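Local structure of tyrosine--tRNA ligase, mitochondrial (Coccidioides posadasii, 5IJX) at residues 174-177 with 178-182; 33-36 with 37-41; 133-136 with 137-141. The protein probably catalyses the ATP-dependent attachment of L-tyrosine to tRNA(Tyr), and this piece is its class I catalytic part, binding tyrosine here. All coordinates share one frame; numbering follows the deposited sequence.

Contact 1 of 3, residues 174-177 with 178-182; sequences NKQS and LKEVM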
ATOM      1  N   ASN A 174      -3.562  -8.545  -8.057  1.00 66.81           N
ATOM      2  CA  ASN A 174      -3.971  -9.727  -7.309  1.00 64.71           C
ATOM      3  C   ASN A 174      -2.879 -10.220  -6.370  1.00 73.76           C
ATOM      4  O   ASN A 174      -3.187 -10.893  -5.380  1.00 78.84           O
ATOM      5  CB  ASN A 174      -4.359 -10.847  -8.274  1.00 64.84           C
ATOM      6  CG  ASN A 174      -5.750 -10.671  -8.847  1.00 78.16           C
ATOM      7  OD1 ASN A 174      -6.436  -9.690  -8.559  1.00 77.58           O
ATOM      8  ND2 ASN A 174      -6.173 -11.622  -9.672  1.00 94.13           N
ATOM      9  N   LYS A 175      -1.615  -9.898  -6.656  1.00 69.96           N
ATOM     10  CA  LYS A 175      -0.496 -10.420  -5.881  1.00 69.50           C
ATOM     11  C   LYS A 175       0.569  -9.387  -5.538  1.00 68.52           C
ATOM     12  O   LYS A 175       1.453  -9.701  -4.736  1.00 78.92           O
ATOM     13  CB  LYS A 175       0.174 -11.578  -6.639  1.00 76.69           C
ATOM     14  CG  LYS A 175      -0.726 -12.785  -6.859  1.00 81.00           C
ATOM     15  N   GLN A 176       0.527  -8.182  -6.102  1.00 55.23           N
ATOM     16  CA  GLN A 176       1.576  -7.202  -5.854  1.00 52.21           C
ATOM     17  C   GLN A 176       1.679  -6.904  -4.364  1.00 61.22           C
ATOM     18  O   GLN A 176       0.700  -6.489  -3.735  1.00 65.07           O
ATOM     19  CB  GLN A 176       1.297  -5.920  -6.635  1.00 45.67           C
ATOM     20  CG  GLN A 176       2.312  -4.811  -6.386  1.00 60.11           C
ATOM     21  CD  GLN A 176       3.730  -5.231  -6.725  1.00 62.82           C
ATOM     22  OE1 GLN A 176       4.060  -5.459  -7.887  1.00 69.78           O
ATOM     23  NE2 GLN A 176       4.575  -5.341  -5.705  1.00 51.70           N
ATOM     24  N   SER A 177       2.866  -7.115  -3.804  1.00 59.21           N
ATOM     25  CA  SER A 177       3.075  -6.867  -2.385  1.00 55.55           C
ATOM     26  C   SER A 177       3.019  -5.376  -2.088  1.00 49.70           C
ATOM     27  O   SER A 177       3.513  -4.552  -2.862  1.00 51.66           O
ATOM     28  CB  SER A 177       4.426  -7.423  -1.943  1.00 62.31           C
ATOM     29  OG  SER A 177       5.485  -6.699  -2.547  1.00 70.32           O
ATOM     30  N   LEU A 178       2.409  -5.027  -0.953  1.00 60.11           N
ATOM     31  CA  LEU A 178       2.519  -3.660  -0.454  1.00 63.94           C
ATOM     32  C   LEU A 178       3.970  -3.314  -0.155  1.00 62.75           C
ATOM     33  O   LEU A 178       4.412  -2.181  -0.389  1.00 62.87           O
ATOM     34  CB  LEU A 178       1.658  -3.489   0.799  1.00 60.33           C
ATOM     35  CG  LEU A 178       1.753  -2.147   1.534  1.00 58.45           C
ATOM     36  CD1 LEU A 178       0.424  -1.826   2.195  1.00 60.93           C
ATOM     37  CD2 LEU A 178       2.863  -2.157   2.580  1.00 71.00           C
ATOM     38  N   LYS A 179       4.724  -4.285   0.366  1.00 63.23           N
ATOM     39  CA  LYS A 179       6.121  -4.055   0.714  1.00 65.07           C
ATOM     40  C   LYS A 179       6.901  -3.499  -0.471  1.00 57.25           C
ATOM     41  O   LYS A 179       7.535  -2.442  -0.373  1.00 51.60           O
ATOM     42  CB  LYS A 179       6.746  -5.361   1.205  1.00 69.06           C
ATOM     43  CG  LYS A 179       8.065  -5.188   1.931  1.00 63.36           C
ATOM     44  CD  LYS A 179       8.692  -6.537   2.245  1.00 68.09           C
ATOM     45  CE  LYS A 179      10.011  -6.387   2.985  1.00 79.27           C
ATOM     46  NZ  LYS A 179      10.639  -7.704   3.283  1.00 93.45           N
ATOM     47  N   GLU A 180       6.864  -4.199  -1.606  1.00 59.00           N
ATOM     48  CA  GLU A 180       7.645  -3.759  -2.756  1.00 64.16           C
ATOM     49  C   GLU A 180       7.245  -2.356  -3.188  1.00 59.99           C
ATOM     50  O   GLU A 180       8.106  -1.532  -3.515  1.00 55.56           O
ATOM     51  CB  GLU A 180       7.484  -4.743  -3.915  1.00 69.55           C
ATOM     52  CG  GLU A 180       8.303  -4.377  -5.146  1.00 63.78           C
ATOM     53  CD  GLU A 180       8.191  -5.408  -6.250  1.00 71.50           C
ATOM     54  OE1 GLU A 180       9.043  -5.394  -7.163  1.00 90.74           O
ATOM     55  OE2 GLU A 180       7.255  -6.234  -6.204  1.00 76.08           O
ATOM     56  N   VAL A 181       5.943  -2.061  -3.198  1.00 52.98           N
ATOM     57  CA  VAL A 181       5.489  -0.738  -3.621  1.00 56.96           C
ATOM     58  C   VAL A 181       6.042   0.332  -2.690  1.00 57.71           C
ATOM     59  O   VAL A 181       6.563   1.360  -3.137  1.00 64.31           O
ATOM     60  CB  VAL A 181       3.951  -0.691  -3.687  1.00 63.05           C
ATOM     61  CG1 VAL A 181       3.486   0.696  -4.088  1.00 59.13           C
ATOM     62  CG2 VAL A 181       3.430  -1.728  -4.674  1.00 60.90           C
HETATM   63  N   MSE A 182       5.938   0.107  -1.385  1.00 61.14           N
HETATM   64  CA  MSE A 182       6.406   1.083  -0.406  1.00 52.42           C
HETATM   65  C   MSE A 182       7.912   1.308  -0.510  1.00 55.28           C
HETATM   66  O   MSE A 182       8.376   2.448  -0.525  1.00 60.54           O
HETATM   67  CB  MSE A 182       6.045   0.631   1.010  1.00 56.02           C
HETATM   68  CG  MSE A 182       4.566   0.735   1.355  1.00 65.67           C
HETATM   69 SE   MSE A 182       3.889   2.563   1.230  0.89 64.49          SE
HETATM   70  CE  MSE A 182       3.225   2.525  -0.608  1.00 77.56           C
TER

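Contact 2 of 3, residues 33-36 with 37-41; sequences RKQS and FLSFL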
ATOM      1  N   ARG A  33      12.592  13.816 -44.867  1.00 99.52           N
ATOM      2  CA  ARG A  33      11.820  13.273 -45.980  1.00 93.35           C
ATOM      3  C   ARG A  33      10.479  12.702 -45.528  1.00 89.98           C
ATOM      4  O   ARG A  33       9.527  12.681 -46.316  1.00 83.42           O
ATOM      5  CB  ARG A  33      12.640  12.212 -46.718  1.00 98.45           C
ATOM      6  CG  ARG A  33      13.865  12.782 -47.436  1.00101.95           C
ATOM      7  CD  ARG A  33      14.487  11.805 -48.430  1.00 94.50           C
ATOM      8  NE  ARG A  33      15.091  10.642 -47.782  1.00105.76           N
ATOM      9  CZ  ARG A  33      14.600   9.404 -47.808  1.00123.47           C
ATOM     10  NH1 ARG A  33      13.476   9.124 -48.458  1.00131.92           N
ATOM     11  NH2 ARG A  33      15.246   8.431 -47.184  1.00128.50           N
ATOM     12  N   LYS A  34      10.372  12.247 -44.280  1.00 97.37           N
ATOM     13  CA  LYS A  34       9.141  11.664 -43.766  1.00100.97           C
ATOM     14  C   LYS A  34       8.686  12.403 -42.512  1.00 91.61           C
ATOM     15  O   LYS A  34       9.498  12.973 -41.775  1.00 82.89           O
ATOM     16  CB  LYS A  34       9.318  10.169 -43.450  1.00100.72           C
ATOM     17  CG  LYS A  34       8.045   9.487 -42.966  1.00 92.64           C
ATOM     18  CD  LYS A  34       8.203   7.976 -42.884  1.00 89.04           C
ATOM     19  CE  LYS A  34       6.936   7.323 -42.354  1.00 95.82           C
ATOM     20  NZ  LYS A  34       6.690   5.987 -42.962  1.00103.10           N
ATOM     21  N   GLN A  35       7.375  12.387 -42.277  1.00 90.43           N
ATOM     22  CA  GLN A  35       6.802  13.065 -41.123  1.00 91.15           C
ATOM     23  C   GLN A  35       6.874  12.174 -39.890  1.00 87.42           C
ATOM     24  O   GLN A  35       6.569  10.979 -39.948  1.00 86.82           O
ATOM     25  CB  GLN A  35       5.347  13.452 -41.391  1.00 94.10           C
ATOM     26  CG  GLN A  35       4.724  14.292 -40.281  1.00 91.37           C
ATOM     27  CD  GLN A  35       3.262  14.614 -40.531  1.00 91.75           C
ATOM     28  OE1 GLN A  35       2.515  13.791 -41.058  1.00 91.63           O
ATOM     29  NE2 GLN A  35       2.848  15.821 -40.153  1.00 87.50           N
ATOM     30  N   SER A  36       7.270  12.769 -38.768  1.00 77.51           N
ATOM     31  CA  SER A  36       7.341  12.034 -37.516  1.00 74.98           C
ATOM     32  C   SER A  36       5.944  11.624 -37.057  1.00 78.58           C
ATOM     33  O   SER A  36       4.927  12.157 -37.508  1.00 80.45           O
ATOM     34  CB  SER A  36       8.018  12.875 -36.434  1.00 77.22           C
ATOM     35  OG  SER A  36       7.154  13.901 -35.973  1.00 79.93           O
ATOM     36  N   PHE A  37       5.906  10.661 -36.135  1.00 76.66           N
ATOM     37  CA  PHE A  37       4.627  10.152 -35.652  1.00 66.52           C
ATOM     38  C   PHE A  37       3.911  11.185 -34.790  1.00 75.21           C
ATOM     39  O   PHE A  37       2.695  11.378 -34.921  1.00 70.09           O
ATOM     40  CB  PHE A  37       4.848   8.857 -34.873  1.00 65.30           C
ATOM     41  CG  PHE A  37       3.579   8.200 -34.414  1.00 70.91           C
ATOM     42  CD1 PHE A  37       2.718   7.615 -35.328  1.00 75.21           C
ATOM     43  CD2 PHE A  37       3.252   8.158 -33.070  1.00 71.76           C
ATOM     44  CE1 PHE A  37       1.550   7.007 -34.908  1.00 79.88           C
ATOM     45  CE2 PHE A  37       2.085   7.550 -32.644  1.00 68.85           C
ATOM     46  CZ  PHE A  37       1.234   6.975 -33.564  1.00 72.31           C
ATOM     47  N   LEU A  38       4.646  11.862 -33.905  1.00 79.49           N
ATOM     48  CA  LEU A  38       4.030  12.876 -33.056  1.00 75.96           C
ATOM     49  C   LEU A  38       3.464  14.017 -33.893  1.00 78.91           C
ATOM     50  O   LEU A  38       2.323  14.447 -33.690  1.00 83.71           O
ATOM     51  CB  LEU A  38       5.051  13.398 -32.046  1.00 76.29           C
ATOM     52  CG  LEU A  38       4.516  14.351 -30.979  1.00 72.75           C
ATOM     53  CD1 LEU A  38       3.477  13.661 -30.105  1.00 71.32           C
ATOM     54  CD2 LEU A  38       5.659  14.887 -30.134  1.00 75.31           C
ATOM     55  N   SER A  39       4.255  14.525 -34.842  1.00 85.13           N
ATOM     56  CA  SER A  39       3.761  15.555 -35.749  1.00 87.22           C
ATOM     57  C   SER A  39       2.463  15.118 -36.417  1.00 94.37           C
ATOM     58  O   SER A  39       1.517  15.909 -36.541  1.00 98.39           O
ATOM     59  CB  SER A  39       4.824  15.876 -36.801  1.00 78.01           C
ATOM     60  OG  SER A  39       4.359  16.852 -37.717  1.00 88.99           O
ATOM     61  N   PHE A  40       2.396  13.857 -36.845  1.00 87.03           N
ATOM     62  CA  PHE A  40       1.184  13.351 -37.480  1.00 77.92           C
ATOM     63  C   PHE A  40       0.008  13.379 -36.512  1.00 83.63           C
ATOM     64  O   PHE A  40      -1.069  13.893 -36.842  1.00 88.62           O
ATOM     65  CB  PHE A  40       1.425  11.935 -38.004  1.00 71.28           C
ATOM     66  CG  PHE A  40       0.200  11.282 -38.569  1.00 72.32           C
ATOM     67  CD1 PHE A  40      -0.350  11.723 -39.760  1.00 75.72           C
ATOM     68  CD2 PHE A  40      -0.397  10.221 -37.913  1.00 81.12           C
ATOM     69  CE1 PHE A  40      -1.477  11.120 -40.282  1.00 79.73           C
ATOM     70  CE2 PHE A  40      -1.524   9.613 -38.429  1.00 86.74           C
ATOM     71  CZ  PHE A  40      -2.065  10.063 -39.616  1.00 87.87           C
ATOM     72  N   LEU A  41       0.193  12.834 -35.304  1.00 73.71           N
ATOM     73  CA  LEU A  41      -0.871  12.885 -34.305  1.00 73.97           C
ATOM     74  C   LEU A  41      -1.357  14.314 -34.097  1.00 77.95           C
ATOM     75  O   LEU A  41      -2.558  14.554 -33.921  1.00 70.89           O
ATOM     76  CB  LEU A  41      -0.387  12.295 -32.977  1.00 67.90           C
ATOM     77  CG  LEU A  41      -0.180  10.781 -32.873  1.00 73.50           C
ATOM     78  CD1 LEU A  41       0.212  10.420 -31.450  1.00 72.45           C
ATOM     79  CD2 LEU A  41      -1.423  10.007 -33.292  1.00 80.16           C
TER

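Contact 3 of 3, residues 133-136 with 137-141; sequences IANI and HLQLK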
ATOM      1  N   ILE A 133     -16.638  -5.101 -16.400  1.00 81.37           N
ATOM      2  CA  ILE A 133     -15.328  -5.588 -16.820  1.00 70.72           C
ATOM      3  C   ILE A 133     -15.471  -6.541 -17.999  1.00 79.87           C
ATOM      4  O   ILE A 133     -14.745  -6.437 -18.992  1.00 80.75           O
ATOM      5  CB  ILE A 133     -14.600  -6.260 -15.643  1.00 82.48           C
ATOM      6  CG1 ILE A 133     -14.213  -5.219 -14.592  1.00 83.86           C
ATOM      7  CG2 ILE A 133     -13.352  -6.981 -16.130  1.00 77.35           C
ATOM      8  CD1 ILE A 133     -13.738  -5.806 -13.279  1.00 80.97           C
ATOM      9  N   ALA A 134     -16.390  -7.502 -17.898  1.00 81.46           N
ATOM     10  CA  ALA A 134     -16.549  -8.480 -18.969  1.00 80.32           C
ATOM     11  C   ALA A 134     -16.908  -7.799 -20.286  1.00 72.32           C
ATOM     12  O   ALA A 134     -16.292  -8.064 -21.328  1.00 69.28           O
ATOM     13  CB  ALA A 134     -17.612  -9.508 -18.583  1.00 86.89           C
ATOM     14  N   ASN A 135     -17.898  -6.903 -20.258  1.00 76.42           N
ATOM     15  CA  ASN A 135     -18.377  -6.298 -21.495  1.00 84.64           C
ATOM     16  C   ASN A 135     -17.309  -5.411 -22.125  1.00 86.22           C
ATOM     17  O   ASN A 135     -17.075  -5.475 -23.339  1.00 92.22           O
ATOM     18  CB  ASN A 135     -19.658  -5.506 -21.231  1.00 87.42           C
ATOM     19  CG  ASN A 135     -20.403  -5.159 -22.510  1.00103.28           C
ATOM     20  OD1 ASN A 135     -20.892  -6.041 -23.218  1.00107.95           O
ATOM     21  ND2 ASN A 135     -20.501  -3.870 -22.806  1.00107.11           N
ATOM     22  N   ILE A 136     -16.642  -4.577 -21.322  1.00 87.01           N
ATOM     23  CA  ILE A 136     -15.603  -3.711 -21.875  1.00 89.75           C
ATOM     24  C   ILE A 136     -14.426  -4.545 -22.370  1.00 86.12           C
ATOM     25  O   ILE A 136     -13.784  -4.205 -23.372  1.00 79.71           O
ATOM     26  CB  ILE A 136     -15.161  -2.663 -20.839  1.00 79.22           C
ATOM     27  CG1 ILE A 136     -16.349  -1.773 -20.459  1.00 75.31           C
ATOM     28  CG2 ILE A 136     -14.013  -1.821 -21.396  1.00 71.66           C
ATOM     29  CD1 ILE A 136     -16.027  -0.686 -19.453  1.00 75.50           C
ATOM     30  N   HIS A 137     -14.117  -5.640 -21.674  1.00 77.46           N
ATOM     31  CA  HIS A 137     -13.072  -6.544 -22.139  1.00 76.15           C
ATOM     32  C   HIS A 137     -13.405  -7.080 -23.523  1.00 82.09           C
ATOM     33  O   HIS A 137     -12.551  -7.103 -24.417  1.00 84.93           O
ATOM     34  CB  HIS A 137     -12.891  -7.692 -21.146  1.00 76.56           C
ATOM     35  CG  HIS A 137     -11.756  -8.608 -21.485  1.00 83.72           C
ATOM     36  ND1 HIS A 137     -11.792  -9.473 -22.557  1.00 86.24           N
ATOM     37  CD2 HIS A 137     -10.554  -8.794 -20.891  1.00 89.12           C
ATOM     38  CE1 HIS A 137     -10.660 -10.151 -22.611  1.00 87.09           C
ATOM     39  NE2 HIS A 137      -9.891  -9.759 -21.611  1.00 85.74           N
ATOM     40  N   LEU A 138     -14.650  -7.515 -23.721  1.00 80.21           N
ATOM     41  CA  LEU A 138     -15.077  -7.930 -25.051  1.00 82.68           C
ATOM     42  C   LEU A 138     -14.907  -6.794 -26.056  1.00 75.54           C
ATOM     43  O   LEU A 138     -14.326  -6.980 -27.134  1.00 72.37           O
ATOM     44  CB  LEU A 138     -16.533  -8.398 -25.005  1.00 85.24           C
ATOM     45  CG  LEU A 138     -17.168  -8.751 -26.349  1.00 89.96           C
ATOM     46  CD1 LEU A 138     -16.365  -9.836 -27.050  1.00 95.32           C
ATOM     47  CD2 LEU A 138     -18.610  -9.186 -26.154  1.00 94.98           C
ATOM     48  N   GLN A 139     -15.396  -5.601 -25.707  1.00 63.42           N
ATOM     49  CA  GLN A 139     -15.389  -4.486 -26.649  1.00 69.43           C
ATOM     50  C   GLN A 139     -13.972  -4.127 -27.084  1.00 73.15           C
ATOM     51  O   GLN A 139     -13.747  -3.770 -28.247  1.00 74.14           O
ATOM     52  CB  GLN A 139     -16.085  -3.277 -26.023  1.00 70.22           C
ATOM     53  CG  GLN A 139     -17.586  -3.456 -25.849  1.00 81.06           C
ATOM     54  CD  GLN A 139     -18.249  -2.251 -25.219  1.00 84.71           C
ATOM     55  OE1 GLN A 139     -17.593  -1.429 -24.579  1.00 76.57           O
ATOM     56  NE2 GLN A 139     -19.560  -2.133 -25.403  1.00 94.46           N
ATOM     57  N   LEU A 140     -13.003  -4.203 -26.170  1.00 69.73           N
ATOM     58  CA  LEU A 140     -11.628  -3.881 -26.539  1.00 72.13           C
ATOM     59  C   LEU A 140     -10.965  -5.036 -27.280  1.00 68.51           C
ATOM     60  O   LEU A 140     -10.205  -4.811 -28.231  1.00 76.63           O
ATOM     61  CB  LEU A 140     -10.817  -3.507 -25.297  1.00 73.94           C
ATOM     62  CG  LEU A 140     -11.074  -2.121 -24.697  1.00 69.86           C
ATOM     63  CD1 LEU A 140     -10.200  -1.915 -23.473  1.00 61.47           C
ATOM     64  CD2 LEU A 140     -10.824  -1.011 -25.710  1.00 70.49           C
ATOM     65  N   LYS A 141     -11.241  -6.276 -26.864  1.00 60.86           N
ATOM     66  CA  LYS A 141     -10.738  -7.427 -27.607  1.00 71.26           C
ATOM     67  C   LYS A 141     -11.129  -7.336 -29.076  1.00 68.25           C
ATOM     68  O   LYS A 141     -10.300  -7.574 -29.963  1.00 79.25           O
ATOM     69  CB  LYS A 141     -11.259  -8.733 -26.998  1.00 79.61           C
ATOM     70  CG  LYS A 141     -10.610  -9.984 -27.591  1.00 80.67           C
ATOM     71  CD  LYS A 141     -11.271 -11.274 -27.118  1.00 92.73           C
ATOM     72  CE  LYS A 141     -11.063 -11.510 -25.632  1.00101.49           C
ATOM     73  NZ  LYS A 141     -11.549 -12.852 -25.209  1.00107.84           N
TER
HETATM   74  O   HOH W   1     -20.786  -4.934 -26.319  1.00 68.30           O

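Contact 1 of 3, residues 174-177 with 178-182
Q176, just before the N-cap, reaches forward to E180 and V181, showing how a residue outside a helix can engage its first turn. CB makes no close approach to the turn; the first torsion carries CG away from the backbone N, to 3.7 Å from V181 CG2. A bend at chi2 (58°) then swings the amide toward the helix, CD beside the same methyl (4.1 Å). At the tip, OE1 has a weak bond to W223 NE1, while NE2 divides its donors: one bond runs to E180 OE2 (2.9 Å), nearly straight at 177° but from above the carboxylate plane, and the other goes to S177 O (3.1 Å), in the carbonyl plane on a lone pair. Both acceptors lie almost in the amide plane, which fixes its rotation. S177 O also takes a weak bond from V181 N (3.5 Å). The extended K179 leads off to N174 OD1 of the second subunit, which NZ hydrogen-bonds. Spacing and residue types suit a capping box, but E180 OE2, held by Q176, is 5.1 Å from S177 N. What remains is a serine N-cap, S177 OG accepting from E180 N (3.0 Å), that starts helix 178-186 at the dimer interface.

Contact 2 of 3, residues 33-36 with 37-41
The backbone passes from an extended S36 (psi 163°) straight into helix 37-43, and the first turn closes where F40 N donates to S36 O at 3.1 Å. With S36 chi1 at 74°, OG sits between its own backbone N and carbonyl carbon, and there it accepts from S39 N (3.2 Å); this is the N-cap bond. OG is also hydrogen-bonded to D58 OD1 on helix 54-63, so the cap links two helices.

Q35, one residue earlier, runs out fully extended alongside the turn. Its NE2 donates to S39 OG (3.0 Å), a bent bond with the acceptor tilted from the amide plane, and has a second partner in E43 OE1 farther along the helix. The other amide atom, OE1, comes to the edge of the F40 ring, near its plane, and lies 3.7 Å from F40 CB; amide and ring planes are 69° apart. F40 itself meets W92 edge-to-face, while L41 CG packs over one face of the F37 ring, 3.9 Å above the plane and offset toward the rim.

Chemically, the S36 hydroxyl accepts from a main-chain N-H that lacks a helical carbonyl partner, and its proton is then probably directed to D58, if that carboxylate is ionised. The carboxylates of D58 and E43 would be expected to polarise the S36 hydroxyl and the Q35 amide, strengthening both as donors.

Contact 3 of 3, residues 133-136 with 137-141
N135 and Q139 stand one turn apart on helix 126-154, where residues four apart come together on one face. Main-chain bonds, H137 N to I133 O, L138 N to A134 O, Q139 N to N135 O and L140 N to I136 O, all between 2.9 and 3.0 Å, form an unbroken alpha-helical run.

Among the polar groups, N135 ND2 and Q139 NE2 are 3.3 Å apart, but both are donors; a water joins the residues instead, donating to N135 OD1 (3.3 Å) and accepting from Q139 NE2 (3.2 Å). N135 CG is turned opposite its backbone N (chi1 -165°) and Q139 CG opposite its carbonyl carbon (chi1 -69°), which brings the amides together; the side chains cross obliquely, amide planes 57° apart. Each amide has partners outside the helix: N135 ND2 donates to P77 O, Q139 NE2 bonds S78 OG, and Q139 OE1 accepts from L79 N.

Apolar contact is modest: I136 CG2 approaches L140 CD1 at 4.3 Å.

N135 and Q139 grip the loop running into the HIGH signature of class I synthetases, which follows L79. I133, H137 and L140 lie against strand 164-168 at the sheet edge, and L140 also reaches strand 99-104.

Read from the N terminus, the three contacts follow in series; none nests within or crosses another, because each joins adjoining residues and closes only a turn. Contact 2 starts helix 37-43 after the long N-terminal helix and ties it to helices 54-63 and 84-95. Contact 3 lies within helix 126-154, bridging strands 99-104 and 164-168 to the loop before helix 84-95. Contact 1 then opens helix 178-186 at the interface with the second subunit. Contacts 1 and 2 share the serine N-cap and lie on opposite sides of the chain's centre, their centres 39 Å apart. Contacts 1 and 3 come within about 10 Å at their nearest atoms without touching.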